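Local coordinates for chitin deacetylase 1 (Bombyx mori, PDB 5ZNT), which hydrolyses the N-acetamido groups of N-acetylglucosamine residues in chitin, yielding chitosan and acetate, as a secreted zinc-dependent deacetylase of the carbohydrate esterase 4 family, at residues D35-I40 with R314-A319; N66-D71 with D297-T302; E90-G95 with R326-V331; V306-Q311 with F322-E327. All coordinates share one frame; numbering follows the deposited sequence.

Overall arrangement
This chain carries the polysaccharide deacetylase (CE4) part of a longer protein. Contact 2 is buried, contacts 1 and 4 are partly buried, and contact 3 lies at the surface. Contacts 1 and 2 reach the same parallel sheet, where strands 38-45 and 298-300 are neighbours, and I40 N lies 2.8 Å from Y299 O. Contact 4 abuts both: M39 packs on W309 and W325, and W325 also meets the ring of Y299. Contact 3 shares R326 and E327 with contact 4 and is tied to contact 2 by the C70-C329 disulfide. Chemistry follows place: a capped helix start in contact 1, a two-bond asparagine amide in contact 2, lysines and waters in contact 3, aromatic packing in contact 4.

Contact 1: residues D35-I40 with R314-A319; sequences DVPQMI and RTVTEA
A helix N-terminus sealed by a capping box forms one side of this contact, and the residues leading into strand 38-45 form the other. The bond across it is V316 N to D35 O, 2.8 Å with an N-H...O angle of 144°; the donor is tilted 27° from the carbonyl plane. The same oxygen receives a CA-H...O contact from T315 CA at 3.2 Å, so two successive residues of 314-319 close on one carbonyl. V316 adds its CG2 branch: with CG1 anti to the backbone N (chi1 173°), CG2 lies beside that N and comes within 3.6 Å of P37 N. The proline ring fits between backbone and methyl groups, its CD 3.3 Å from R314 O and its CG 3.9 Å from A319 CB. R314 O is also the acceptor of W309 NE1, which ties this turn to helix 303-311. Within 314-319, T315 N donates to E318 OE1 at 2.9 Å, on the anti side of the carboxylate, while E318 N returns a nearly straight bond to T315 OG1 at 3.2 Å. E318 OE1 lies over one face of the R314 guanidinium, and R314 NH2 forms a charge-only salt bridge to E318 OE2. The reciprocal T315-E318 pair is the classic capping box, here starting the short, weakly bonded helix 316-319 beside the approach to a strand of the parallel sheet.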
loop_
_atom_site.group_PDB
_atom_site.type_symbol
_atom_site.label_atom_id
_atom_site.label_comp_id
_atom_site.label_asym_id
_atom_site.label_seq_id
_atom_site.Cartn_x
_atom_site.Cartn_y
_atom_site.Cartn_z
ATOM N N ASP A 35 15.496 -19.409 3.860
ATOM C CA ASP A 35 14.281 -19.941 4.473
ATOM C C ASP A 35 13.156 -18.915 4.579
ATOM O O ASP A 35 12.085 -19.243 5.095
ATOM C CB ASP A 35 14.584 -20.499 5.866
ATOM C CG ASP A 35 15.520 -21.706 5.823
ATOM O OD1 ASP A 35 15.370 -22.558 4.918
ATOM O OD2 ASP A 35 16.404 -21.789 6.693
ATOM N N VAL A 36 13.367 -17.698 4.099
ATOM C CA VAL A 36 12.389 -16.609 4.198
ATOM C C VAL A 36 11.478 -16.624 2.972
ATOM O O VAL A 36 11.976 -16.581 1.843
ATOM C CB VAL A 36 13.111 -15.254 4.347
ATOM C CG1 VAL A 36 12.135 -14.062 4.238
ATOM C CG2 VAL A 36 13.901 -15.210 5.674
ATOM N N PRO A 37 10.152 -16.670 3.134
ATOM C CA PRO A 37 9.259 -16.494 1.974
ATOM C C PRO A 37 9.458 -15.109 1.365
ATOM O O PRO A 37 9.540 -14.106 2.081
ATOM C CB PRO A 37 7.851 -16.626 2.571
ATOM C CG PRO A 37 8.033 -17.020 4.001
ATOM C CD PRO A 37 9.422 -16.632 4.405
ATOM N N GLN A 38 9.568 -15.060 0.047
ATOM C CA GLN A 38 9.683 -13.791 -0.664
ATOM C C GLN A 38 8.289 -13.174 -0.772
ATOM O O GLN A 38 7.443 -13.659 -1.524
ATOM C CB GLN A 38 10.286 -14.002 -2.046
ATOM C CG GLN A 38 10.413 -12.718 -2.868
ATOM C CD GLN A 38 11.278 -11.657 -2.168
ATOM O OE1 GLN A 38 12.501 -11.809 -2.063
ATOM N NE2 GLN A 38 10.644 -10.563 -1.712
ATOM N N MET A 39 8.051 -12.108 -0.027
ATOM C CA MET A 39 6.774 -11.412 -0.068
ATOM C C MET A 39 6.773 -10.377 -1.184
ATOM O O MET A 39 7.772 -9.687 -1.410
ATOM C CB MET A 39 6.505 -10.741 1.278
ATOM C CG MET A 39 6.238 -11.749 2.384
ATOM S SD MET A 39 6.137 -10.968 4.006
ATOM C CE MET A 39 7.786 -11.222 4.676
ATOM N N ILE A 40 5.644 -10.280 -1.889
ATOM C CA ILE A 40 5.441 -9.251 -2.902
ATOM C C ILE A 40 4.159 -8.510 -2.540
ATOM O O ILE A 40 3.120 -9.139 -2.329
ATOM C CB ILE A 40 5.357 -9.852 -4.319
ATOM C CG1 ILE A 40 6.640 -10.662 -4.604
ATOM C CG2 ILE A 40 5.217 -8.745 -5.383
ATOM C CD1 ILE A 40 6.649 -11.372 -5.969
ATOM N N ARG A 314 7.952 -16.552 9.962
ATOM C CA ARG A 314 7.727 -17.940 9.594
ATOM C C ARG A 314 8.639 -18.307 8.436
ATOM O O ARG A 314 8.796 -17.531 7.487
ATOM C CB ARG A 314 6.271 -18.188 9.176
ATOM C CG ARG A 314 5.229 -17.534 10.060
ATOM C CD ARG A 314 5.373 -17.980 11.497
ATOM N NE ARG A 314 5.147 -19.410 11.686
ATOM C CZ ARG A 314 5.690 -20.106 12.681
ATOM N NH1 ARG A 314 6.495 -19.490 13.547
ATOM N NH2 ARG A 314 5.449 -21.410 12.801
ATOM N N THR A 315 9.225 -19.501 8.502
ATOM C CA THR A 315 9.998 -20.003 7.381
ATOM C C THR A 315 9.068 -20.364 6.229
ATOM O O THR A 315 7.844 -20.457 6.387
ATOM C CB THR A 315 10.792 -21.251 7.778
ATOM O OG1 THR A 315 9.875 -22.339 7.955
ATOM C CG2 THR A 315 11.570 -21.020 9.076
ATOM N N VAL A 316 9.671 -20.608 5.061
ATOM C CA VAL A 316 8.888 -21.039 3.905
ATOM C C VAL A 316 8.017 -22.228 4.271
ATOM O O VAL A 316 6.842 -22.297 3.887
ATOM C CB VAL A 316 9.808 -21.376 2.720
ATOM C CG1 VAL A 316 8.998 -21.985 1.567
ATOM C CG2 VAL A 316 10.591 -20.143 2.266
ATOM N N THR A 317 8.571 -23.185 5.030
ATOM C CA THR A 317 7.791 -24.376 5.359
ATOM C C THR A 317 6.633 -24.038 6.288
ATOM O O THR A 317 5.511 -24.515 6.091
ATOM C CB THR A 317 8.679 -25.451 5.986
ATOM O OG1 THR A 317 9.837 -25.663 5.164
ATOM C CG2 THR A 317 7.909 -26.744 6.080
ATOM N N GLU A 318 6.881 -23.205 7.295
ATOM C CA GLU A 318 5.811 -22.817 8.200
ATOM C C GLU A 318 4.784 -21.903 7.534
ATOM O O GLU A 318 3.632 -21.853 7.987
ATOM C CB GLU A 318 6.413 -22.135 9.426
ATOM C CG GLU A 318 7.364 -23.040 10.215
ATOM C CD GLU A 318 8.242 -22.255 11.154
ATOM O OE1 GLU A 318 8.502 -21.072 10.846
ATOM O OE2 GLU A 318 8.665 -22.805 12.195
ATOM N N ALA A 319 5.169 -21.183 6.476
ATOM C CA ALA A 319 4.274 -20.176 5.906
ATOM C C ALA A 319 2.981 -20.782 5.373
ATOM O O ALA A 319 1.941 -20.106 5.366
ATOM C CB ALA A 319 5.000 -19.409 4.795
#

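Contact 2: residues N66-D71 with D297-T302; sequences NPNGCD and DVYFVT
N66 grips F300 through both ends of its side-chain amide. F300 N donates to N66 OD1 at 2.8 Å and 161°, and N66 ND2 donates to F300 O at 2.9 Å and 173°; the acceptor lies in the N66 amide plane, although ND2 stands above the F300 carbonyl plane. Two bonds to one residue's backbone fix the rotation of the amide. Beside this pair of bonds, P67 covers one face of the Y299 ring in a CH-pi contact, its CD 3.6 Å from the ring centroid and almost on the normal. N68 meets the ring at its edge, CG to Y299 CE2 3.7 Å, with amide and ring planes nearly perpendicular. Further out, all three residues sit on the type I turn N66-G69, with G69 N bonded to N66 O, consistent with the turn presenting them together. N68 OD1 accepts from C70 N at 2.9 Å, and C70 is disulfide-bonded to C329. An Asx turn overlapping the end of a type I beta turn thus docks on strand 298-300 of the parallel sheet.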
loop_
_atom_site.group_PDB
_atom_site.type_symbol
_atom_site.label_atom_id
_atom_site.label_comp_id
_atom_site.label_asym_id
_atom_site.label_seq_id
_atom_site.Cartn_x
_atom_site.Cartn_y
_atom_site.Cartn_z
ATOM N N ASN A 66 -1.375 -18.348 -3.945
ATOM C CA ASN A 66 -0.089 -18.427 -3.262
ATOM C C ASN A 66 0.224 -19.884 -2.908
ATOM O O ASN A 66 -0.639 -20.749 -3.025
ATOM C CB ASN A 66 -0.129 -17.581 -1.998
ATOM C CG ASN A 66 0.022 -16.105 -2.290
ATOM O OD1 ASN A 66 0.759 -15.716 -3.197
ATOM N ND2 ASN A 66 -0.656 -15.282 -1.515
ATOM N N PRO A 67 1.448 -20.179 -2.451
ATOM C CA PRO A 67 1.785 -21.582 -2.119
ATOM C C PRO A 67 0.943 -22.173 -1.000
ATOM O O PRO A 67 0.949 -23.402 -0.841
ATOM C CB PRO A 67 3.265 -21.505 -1.718
ATOM C CG PRO A 67 3.792 -20.301 -2.450
ATOM C CD PRO A 67 2.640 -19.314 -2.422
ATOM N N ASN A 68 0.212 -21.357 -0.232
ATOM C CA ASN A 68 -0.701 -21.853 0.789
ATOM C C ASN A 68 -2.071 -22.204 0.233
ATOM O O ASN A 68 -2.984 -22.487 1.012
ATOM C CB ASN A 68 -0.855 -20.820 1.921
ATOM C CG ASN A 68 -1.430 -19.501 1.433
ATOM O OD1 ASN A 68 -1.732 -19.336 0.251
ATOM N ND2 ASN A 68 -1.592 -18.555 2.347
ATOM N N GLY A 69 -2.251 -22.150 -1.085
ATOM C CA GLY A 69 -3.538 -22.430 -1.677
ATOM C C GLY A 69 -4.521 -21.268 -1.704
ATOM O O GLY A 69 -5.619 -21.428 -2.247
ATOM N N CYS A 70 -4.175 -20.111 -1.139
ATOM C CA CYS A 70 -5.108 -18.988 -1.068
ATOM C C CYS A 70 -4.898 -18.020 -2.234
ATOM O O CYS A 70 -3.787 -17.876 -2.753
ATOM C CB CYS A 70 -4.955 -18.237 0.260
ATOM S SG CYS A 70 -5.286 -19.278 1.755
ATOM N N ASP A 71 -5.979 -17.321 -2.607
ATOM C CA ASP A 71 -5.905 -16.310 -3.657
ATOM C C ASP A 71 -4.845 -15.265 -3.317
ATOM O O ASP A 71 -4.692 -14.864 -2.166
ATOM C CB ASP A 71 -7.262 -15.624 -3.828
ATOM C CG ASP A 71 -8.345 -16.585 -4.309
ATOM O OD1 ASP A 71 -8.042 -17.499 -5.093
ATOM O OD2 ASP A 71 -9.499 -16.401 -3.922
ATOM N N ASP A 297 8.033 -20.575 -2.820
ATOM C CA ASP A 297 8.511 -19.733 -1.729
ATOM C C ASP A 297 8.225 -18.246 -1.957
ATOM O O ASP A 297 8.882 -17.398 -1.344
ATOM C CB ASP A 297 10.016 -19.957 -1.516
ATOM C CG ASP A 297 10.823 -19.757 -2.788
ATOM O OD1 ASP A 297 10.219 -19.507 -3.855
ATOM O OD2 ASP A 297 12.074 -19.857 -2.733
ATOM N N VAL A 298 7.257 -17.914 -2.813
ATOM C CA VAL A 298 6.898 -16.529 -3.126
ATOM C C VAL A 298 5.417 -16.343 -2.795
ATOM O O VAL A 298 4.577 -17.126 -3.252
ATOM C CB VAL A 298 7.182 -16.187 -4.603
ATOM C CG1 VAL A 298 6.556 -14.823 -5.000
ATOM C CG2 VAL A 298 8.694 -16.173 -4.884
ATOM N N TYR A 299 5.101 -15.317 -2.007
ATOM C CA TYR A 299 3.727 -15.009 -1.601
ATOM C C TYR A 299 3.376 -13.570 -1.978
ATOM O O TYR A 299 4.092 -12.637 -1.600
ATOM C CB TYR A 299 3.543 -15.161 -0.090
ATOM C CG TYR A 299 3.412 -16.583 0.391
ATOM C CD1 TYR A 299 4.531 -17.420 0.464
ATOM C CD2 TYR A 299 2.178 -17.087 0.794
ATOM C CE1 TYR A 299 4.417 -18.738 0.925
ATOM C CE2 TYR A 299 2.055 -18.392 1.256
ATOM C CZ TYR A 299 3.178 -19.205 1.316
ATOM O OH TYR A 299 3.042 -20.490 1.781
ATOM N N PHE A 300 2.257 -13.399 -2.686
ATOM C CA PHE A 300 1.668 -12.078 -2.932
ATOM C C PHE A 300 0.693 -11.798 -1.803
ATOM O O PHE A 300 -0.354 -12.450 -1.708
ATOM C CB PHE A 300 0.962 -12.048 -4.284
ATOM C CG PHE A 300 1.890 -12.220 -5.451
ATOM C CD1 PHE A 300 2.325 -13.482 -5.823
ATOM C CD2 PHE A 300 2.329 -11.119 -6.179
ATOM C CE1 PHE A 300 3.191 -13.646 -6.893
ATOM C CE2 PHE A 300 3.179 -11.282 -7.271
ATOM C CZ PHE A 300 3.620 -12.542 -7.615
ATOM N N VAL A 301 1.049 -10.849 -0.931
ATOM C CA VAL A 301 0.325 -10.587 0.301
ATOM C C VAL A 301 0.006 -9.095 0.428
ATOM O O VAL A 301 0.591 -8.242 -0.249
ATOM C CB VAL A 301 1.134 -11.066 1.530
ATOM C CG1 VAL A 301 1.310 -12.607 1.500
ATOM C CG2 VAL A 301 2.489 -10.381 1.548
ATOM N N THR A 302 -0.918 -8.786 1.338
ATOM C CA THR A 302 -1.214 -7.394 1.656
ATOM C C THR A 302 -0.102 -6.791 2.508
ATOM O O THR A 302 0.750 -7.491 3.065
ATOM C CB THR A 302 -2.534 -7.272 2.407
ATOM O OG1 THR A 302 -2.379 -7.800 3.729
ATOM C CG2 THR A 302 -3.650 -8.041 1.697
#

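Contact 3: residues E90-G95 with R326-V331; sequences ETHRKG and REKCSV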
loop_
_atom_site.group_PDB
_atom_site.type_symbol
_atom_site.label_atom_id
_atom_site.label_comp_id
_atom_site.label_asym_id
_atom_site.label_seq_id
_atom_site.Cartn_x
_atom_site.Cartn_y
_atom_site.Cartn_z
ATOM N N GLU A 90 -16.643 -4.812 -1.776
ATOM C CA GLU A 90 -16.506 -6.128 -2.377
ATOM C C GLU A 90 -15.039 -6.544 -2.462
ATOM O O GLU A 90 -14.692 -7.704 -2.208
ATOM C CB GLU A 90 -17.162 -6.117 -3.758
ATOM C CG GLU A 90 -17.020 -7.410 -4.524
ATOM C CD GLU A 90 -17.844 -8.557 -3.929
ATOM O OE1 GLU A 90 -17.739 -9.667 -4.491
ATOM O OE2 GLU A 90 -18.572 -8.367 -2.911
ATOM N N THR A 91 -14.170 -5.599 -2.817
ATOM C CA THR A 91 -12.734 -5.840 -2.803
ATOM C C THR A 91 -12.269 -6.300 -1.424
ATOM O O THR A 91 -11.472 -7.239 -1.309
ATOM C CB THR A 91 -12.025 -4.548 -3.232
ATOM O OG1 THR A 91 -12.396 -4.237 -4.581
ATOM C CG2 THR A 91 -10.509 -4.651 -3.111
ATOM N N HIS A 92 -12.752 -5.642 -0.371
ATOM C CA HIS A 92 -12.425 -6.025 0.998
ATOM C C HIS A 92 -13.007 -7.400 1.329
ATOM O O HIS A 92 -12.319 -8.248 1.915
ATOM C CB HIS A 92 -12.962 -4.955 1.948
ATOM C CG HIS A 92 -12.544 -5.117 3.382
ATOM N ND1 HIS A 92 -13.278 -5.845 4.295
ATOM C CD2 HIS A 92 -11.503 -4.598 4.069
ATOM C CE1 HIS A 92 -12.696 -5.783 5.479
ATOM N NE2 HIS A 92 -11.616 -5.030 5.372
ATOM N N ARG A 93 -14.261 -7.648 0.925
ATOM C CA ARG A 93 -14.883 -8.952 1.174
ATOM C C ARG A 93 -14.063 -10.068 0.547
ATOM O O ARG A 93 -13.944 -11.159 1.122
ATOM C CB ARG A 93 -16.324 -8.976 0.631
ATOM C CG ARG A 93 -17.089 -10.260 0.971
ATOM C CD ARG A 93 -18.463 -10.292 0.347
ATOM N NE ARG A 93 -18.415 -10.554 -1.088
ATOM C CZ ARG A 93 -18.366 -11.765 -1.636
ATOM N NH1 ARG A 93 -18.343 -12.848 -0.863
ATOM N NH2 ARG A 93 -18.328 -11.889 -2.961
ATOM N N LYS A 94 -13.464 -9.807 -0.625
ATOM C CA LYS A 94 -12.637 -10.792 -1.313
ATOM C C LYS A 94 -11.257 -10.950 -0.692
ATOM O O LYS A 94 -10.474 -11.765 -1.181
ATOM C CB LYS A 94 -12.487 -10.429 -2.795
ATOM C CG LYS A 94 -13.768 -10.668 -3.616
ATOM C CD LYS A 94 -14.058 -12.149 -3.720
ATOM C CE LYS A 94 -15.135 -12.421 -4.757
ATOM N NZ LYS A 94 -15.167 -13.865 -5.155
ATOM N N GLY A 95 -10.932 -10.203 0.358
ATOM C CA GLY A 95 -9.702 -10.412 1.097
ATOM C C GLY A 95 -8.560 -9.482 0.746
ATOM O O GLY A 95 -7.454 -9.664 1.274
ATOM N N ARG A 326 -3.918 -16.734 5.714
ATOM C CA ARG A 326 -5.037 -17.527 5.227
ATOM C C ARG A 326 -6.383 -16.866 5.495
ATOM O O ARG A 326 -7.415 -17.450 5.156
ATOM C CB ARG A 326 -5.017 -18.929 5.862
ATOM C CG ARG A 326 -3.674 -19.654 5.774
ATOM C CD ARG A 326 -3.786 -21.109 6.231
ATOM N NE ARG A 326 -4.860 -21.747 5.487
ATOM C CZ ARG A 326 -4.681 -22.450 4.374
ATOM N NH1 ARG A 326 -3.451 -22.645 3.895
ATOM N NH2 ARG A 326 -5.736 -22.963 3.750
ATOM N N GLU A 327 -6.411 -15.680 6.112
ATOM C CA GLU A 327 -7.679 -14.969 6.287
ATOM C C GLU A 327 -8.294 -14.691 4.921
ATOM O O GLU A 327 -7.593 -14.290 3.979
ATOM C CB GLU A 327 -7.487 -13.659 7.061
ATOM C CG GLU A 327 -6.879 -13.807 8.462
ATOM C CD GLU A 327 -6.424 -12.461 9.049
ATOM O OE1 GLU A 327 -6.816 -11.409 8.496
ATOM O OE2 GLU A 327 -5.663 -12.453 10.049
ATOM N N LYS A 328 -9.594 -14.945 4.801
ATOM C CA LYS A 328 -10.301 -14.808 3.534
ATOM C C LYS A 328 -9.508 -15.489 2.420
ATOM O O LYS A 328 -9.168 -14.896 1.394
ATOM C CB LYS A 328 -10.587 -13.334 3.225
ATOM C CG LYS A 328 -11.522 -12.700 4.244
ATOM C CD LYS A 328 -11.882 -11.277 3.879
ATOM C CE LYS A 328 -11.465 -10.314 4.969
ATOM N NZ LYS A 328 -12.089 -8.977 4.756
ATOM N N CYS A 329 -9.228 -16.774 2.665
ATOM C CA CYS A 329 -8.346 -17.552 1.806
ATOM C C CYS A 329 -8.805 -17.508 0.356
ATOM O O CYS A 329 -8.080 -17.034 -0.530
ATOM C CB CYS A 329 -8.273 -19.002 2.306
ATOM S SG CYS A 329 -7.141 -20.049 1.363
ATOM N N SER A 330 -10.002 -18.011 0.091
ATOM C CA SER A 330 -10.507 -18.127 -1.273
ATOM C C SER A 330 -12.007 -17.837 -1.218
ATOM O O SER A 330 -12.846 -18.739 -1.273
ATOM C CB SER A 330 -10.210 -19.499 -1.867
ATOM O OG SER A 330 -10.083 -19.391 -3.275
ATOM N N VAL A 331 -12.335 -16.551 -1.098
ATOM C CA VAL A 331 -13.708 -16.144 -0.853
ATOM C C VAL A 331 -14.520 -16.282 -2.130
ATOM O O VAL A 331 -14.118 -15.809 -3.203
ATOM C CB VAL A 331 -13.749 -14.705 -0.317
ATOM C CG1 VAL A 331 -15.193 -14.239 -0.126
ATOM C CG2 VAL A 331 -12.992 -14.636 0.989
HETATM O O HOH W 1 -10.294 -14.728 -1.133
HETATM O O HOH W 2 -6.624 -11.640 2.992
#
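Two lysine ammonium groups reach across in opposite directions to backbone oxygens. K328 NZ donates to H92 O at 2.9 Å, and K94 NZ to V331 O, also at 2.9 Å; each nitrogen stands above the carbonyl plane of its acceptor. H92 O takes a second bond, from G95 N at 2.9 Å, and the two donors arrive from opposite faces of its plane. K328 CD passes 3.4 Å from R93 O, and the bend at chi3 (-121°) then turns CE and NZ to H92 O. Water 1 bridges the backbones, accepting from V331 N at 2.7 Å and contacting K94 O and K328 O; water 2 lies between G95 O and E327 O. This is the C-terminal end of helix 85-93, closed by a Schellman motif in which G95 has positive phi, and its last carbonyls face the loop 326-331. Packing completes the join. K328 CB lies against G95 CA, and V331 CG1 comes within 3.5 Å of R93 NH1, which also bonds to E332 O. R93 is held side-on by E90 in a salt bridge of two hydrogen bonds, NE to OE2 and NH2 to OE1, while E90 itself touches a bound N-acetylglucosamine.

Contact 4: residues V306-Q311 with F322-E327; sequences VIQWVQ and FEPWRE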
loop_
_atom_site.group_PDB
_atom_site.type_symbol
_atom_site.label_atom_id
_atom_site.label_comp_id
_atom_site.label_asym_id
_atom_site.label_seq_id
_atom_site.Cartn_x
_atom_site.Cartn_y
_atom_site.Cartn_z
ATOM N N VAL A 306 2.362 -8.401 5.537
ATOM C CA VAL A 306 3.808 -8.300 5.726
ATOM C C VAL A 306 4.121 -8.028 7.192
ATOM O O VAL A 306 4.949 -8.710 7.808
ATOM C CB VAL A 306 4.420 -7.220 4.816
ATOM C CG1 VAL A 306 5.919 -7.055 5.138
ATOM C CG2 VAL A 306 4.261 -7.594 3.365
ATOM N N ILE A 307 3.444 -7.035 7.776
ATOM C CA ILE A 307 3.681 -6.691 9.177
ATOM C C ILE A 307 3.381 -7.882 10.085
ATOM O O ILE A 307 4.087 -8.119 11.071
ATOM C CB ILE A 307 2.850 -5.449 9.568
ATOM C CG1 ILE A 307 3.322 -4.227 8.777
ATOM C CG2 ILE A 307 2.926 -5.185 11.083
ATOM C CD1 ILE A 307 2.421 -2.968 8.952
ATOM N N GLN A 308 2.341 -8.658 9.766
ATOM C CA GLN A 308 2.018 -9.813 10.595
ATOM C C GLN A 308 3.134 -10.853 10.542
ATOM O O GLN A 308 3.470 -11.464 11.567
ATOM C CB GLN A 308 0.676 -10.406 10.163
ATOM C CG GLN A 308 -0.503 -9.563 10.618
ATOM C CD GLN A 308 -1.791 -9.983 9.964
ATOM O OE1 GLN A 308 -1.815 -10.325 8.782
ATOM N NE2 GLN A 308 -2.871 -9.977 10.732
ATOM N N TRP A 309 3.756 -11.030 9.373
ATOM C CA TRP A 309 4.911 -11.919 9.278
ATOM C C TRP A 309 6.103 -11.365 10.053
ATOM O O TRP A 309 6.786 -12.112 10.764
ATOM C CB TRP A 309 5.293 -12.138 7.818
ATOM C CG TRP A 309 6.399 -13.156 7.626
ATOM C CD1 TRP A 309 6.247 -14.478 7.308
ATOM C CD2 TRP A 309 7.811 -12.932 7.740
ATOM N NE1 TRP A 309 7.476 -15.094 7.227
ATOM C CE2 TRP A 309 8.452 -14.169 7.491
ATOM C CE3 TRP A 309 8.594 -11.813 8.038
ATOM C CZ2 TRP A 309 9.840 -14.316 7.526
ATOM C CZ3 TRP A 309 9.974 -11.958 8.075
ATOM C CH2 TRP A 309 10.584 -13.201 7.812
ATOM N N VAL A 310 6.381 -10.065 9.918
ATOM C CA VAL A 310 7.489 -9.457 10.664
ATOM C C VAL A 310 7.312 -9.685 12.154
ATOM O O VAL A 310 8.286 -9.872 12.892
ATOM C CB VAL A 310 7.604 -7.957 10.332
ATOM C CG1 VAL A 310 8.595 -7.260 11.279
ATOM C CG2 VAL A 310 8.055 -7.777 8.897
ATOM N N GLN A 311 6.069 -9.669 12.620
ATOM C CA GLN A 311 5.796 -9.801 14.040
ATOM C C GLN A 311 5.912 -11.240 14.517
ATOM O O GLN A 311 6.021 -11.476 15.725
ATOM C CB GLN A 311 4.400 -9.249 14.350
ATOM C CG GLN A 311 4.295 -7.712 14.218
ATOM C CD GLN A 311 2.863 -7.212 14.391
ATOM O OE1 GLN A 311 1.903 -7.868 13.974
ATOM N NE2 GLN A 311 2.716 -6.066 15.027
ATOM N N PHE A 322 0.443 -20.522 8.117
ATOM C CA PHE A 322 0.399 -19.259 8.853
ATOM C C PHE A 322 -1.001 -18.657 8.744
ATOM O O PHE A 322 -1.445 -18.281 7.651
ATOM C CB PHE A 322 1.463 -18.323 8.290
ATOM C CG PHE A 322 1.712 -17.104 9.122
ATOM C CD1 PHE A 322 1.782 -17.190 10.506
ATOM C CD2 PHE A 322 1.889 -15.860 8.514
ATOM C CE1 PHE A 322 2.035 -16.056 11.276
ATOM C CE2 PHE A 322 2.146 -14.726 9.269
ATOM C CZ PHE A 322 2.220 -14.818 10.651
ATOM N N GLU A 323 -1.708 -18.577 9.872
ATOM C CA GLU A 323 -3.121 -18.205 9.837
ATOM C C GLU A 323 -3.388 -16.797 9.307
ATOM O O GLU A 323 -4.354 -16.643 8.540
ATOM C CB GLU A 323 -3.749 -18.372 11.228
ATOM C CG GLU A 323 -4.049 -19.826 11.595
ATOM C CD GLU A 323 -4.801 -20.577 10.491
ATOM O OE1 GLU A 323 -5.805 -20.044 9.956
ATOM O OE2 GLU A 323 -4.379 -21.705 10.149
ATOM N N PRO A 324 -2.624 -15.753 9.660
ATOM C CA PRO A 324 -2.943 -14.424 9.099
ATOM C C PRO A 324 -2.918 -14.404 7.584
ATOM O O PRO A 324 -3.736 -13.710 6.969
ATOM C CB PRO A 324 -1.864 -13.519 9.713
ATOM C CG PRO A 324 -1.527 -14.200 11.034
ATOM C CD PRO A 324 -1.578 -15.665 10.703
ATOM N N TRP A 325 -2.028 -15.176 6.958
ATOM C CA TRP A 325 -1.987 -15.226 5.502
ATOM C C TRP A 325 -3.117 -16.052 4.895
ATOM O O TRP A 325 -3.261 -16.072 3.662
ATOM C CB TRP A 325 -0.634 -15.760 5.038
ATOM C CG TRP A 325 0.504 -14.795 5.251
ATOM C CD1 TRP A 325 0.473 -13.619 5.945
ATOM C CD2 TRP A 325 1.841 -14.933 4.759
ATOM N NE1 TRP A 325 1.713 -13.013 5.907
ATOM C CE2 TRP A 325 2.565 -13.795 5.180
ATOM C CE3 TRP A 325 2.494 -15.907 4.005
ATOM C CZ2 TRP A 325 3.904 -13.607 4.866
ATOM C CZ3 TRP A 325 3.825 -15.720 3.700
ATOM C CH2 TRP A 325 4.522 -14.587 4.140
ATOM N N ARG A 326 -3.918 -16.734 5.714
ATOM C CA ARG A 326 -5.037 -17.527 5.227
ATOM C C ARG A 326 -6.383 -16.866 5.495
ATOM O O ARG A 326 -7.415 -17.450 5.156
ATOM C CB ARG A 326 -5.017 -18.929 5.862
ATOM C CG ARG A 326 -3.674 -19.654 5.774
ATOM C CD ARG A 326 -3.786 -21.109 6.231
ATOM N NE ARG A 326 -4.860 -21.747 5.487
ATOM C CZ ARG A 326 -4.681 -22.450 4.374
ATOM N NH1 ARG A 326 -3.451 -22.645 3.895
ATOM N NH2 ARG A 326 -5.736 -22.963 3.750
ATOM N N GLU A 327 -6.411 -15.680 6.112
ATOM C CA GLU A 327 -7.679 -14.969 6.287
ATOM C C GLU A 327 -8.294 -14.691 4.921
ATOM O O GLU A 327 -7.593 -14.290 3.979
ATOM C CB GLU A 327 -7.487 -13.659 7.061
ATOM C CG GLU A 327 -6.879 -13.807 8.462
ATOM C CD GLU A 327 -6.424 -12.461 9.049
ATOM O OE1 GLU A 327 -6.816 -11.409 8.496
ATOM O OE2 GLU A 327 -5.663 -12.453 10.049
HETATM O O HOH W 3 -4.293 -10.556 7.450
#
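W309 and W325 meet with their indole planes near parallel but slid apart: the five-membered ring of W309 and the six-membered ring of W325 have centroids 5.2 Å apart and planes inclined by 24°, so they barely overlap. The touching atoms are W309 CD1 and W325 CZ2 at 3.5 Å, and W309 CB also rests on CZ2 at 3.6 Å. With its CG anti to the backbone N (chi1 -174°), W309 carries its indole off the flank of helix 303-311. The F322 ring turns its edge to Q308 O, 3.7 Å from CZ; W309 CA lies 3.9 Å from F322 CE2. One face of F322 is covered by P324 CD. Q308, extended beyond CG, crosses P324 at a slant, its OE1 3.3 Å from P324 CB, and water 3 links that oxygen (2.8 Å) to P324 O. E327 approaches Q308 from the opposite direction, amide and carboxylate planes 90° apart and Q308 NE2 3.8 Å from E327 OE2. W325 NE1 donates to Q305 O, one residue before 306-311 on the same helix. Between the segments themselves, cohesion is aromatic and apolar packing, with a water bridge on the polar side by Q308 and P324.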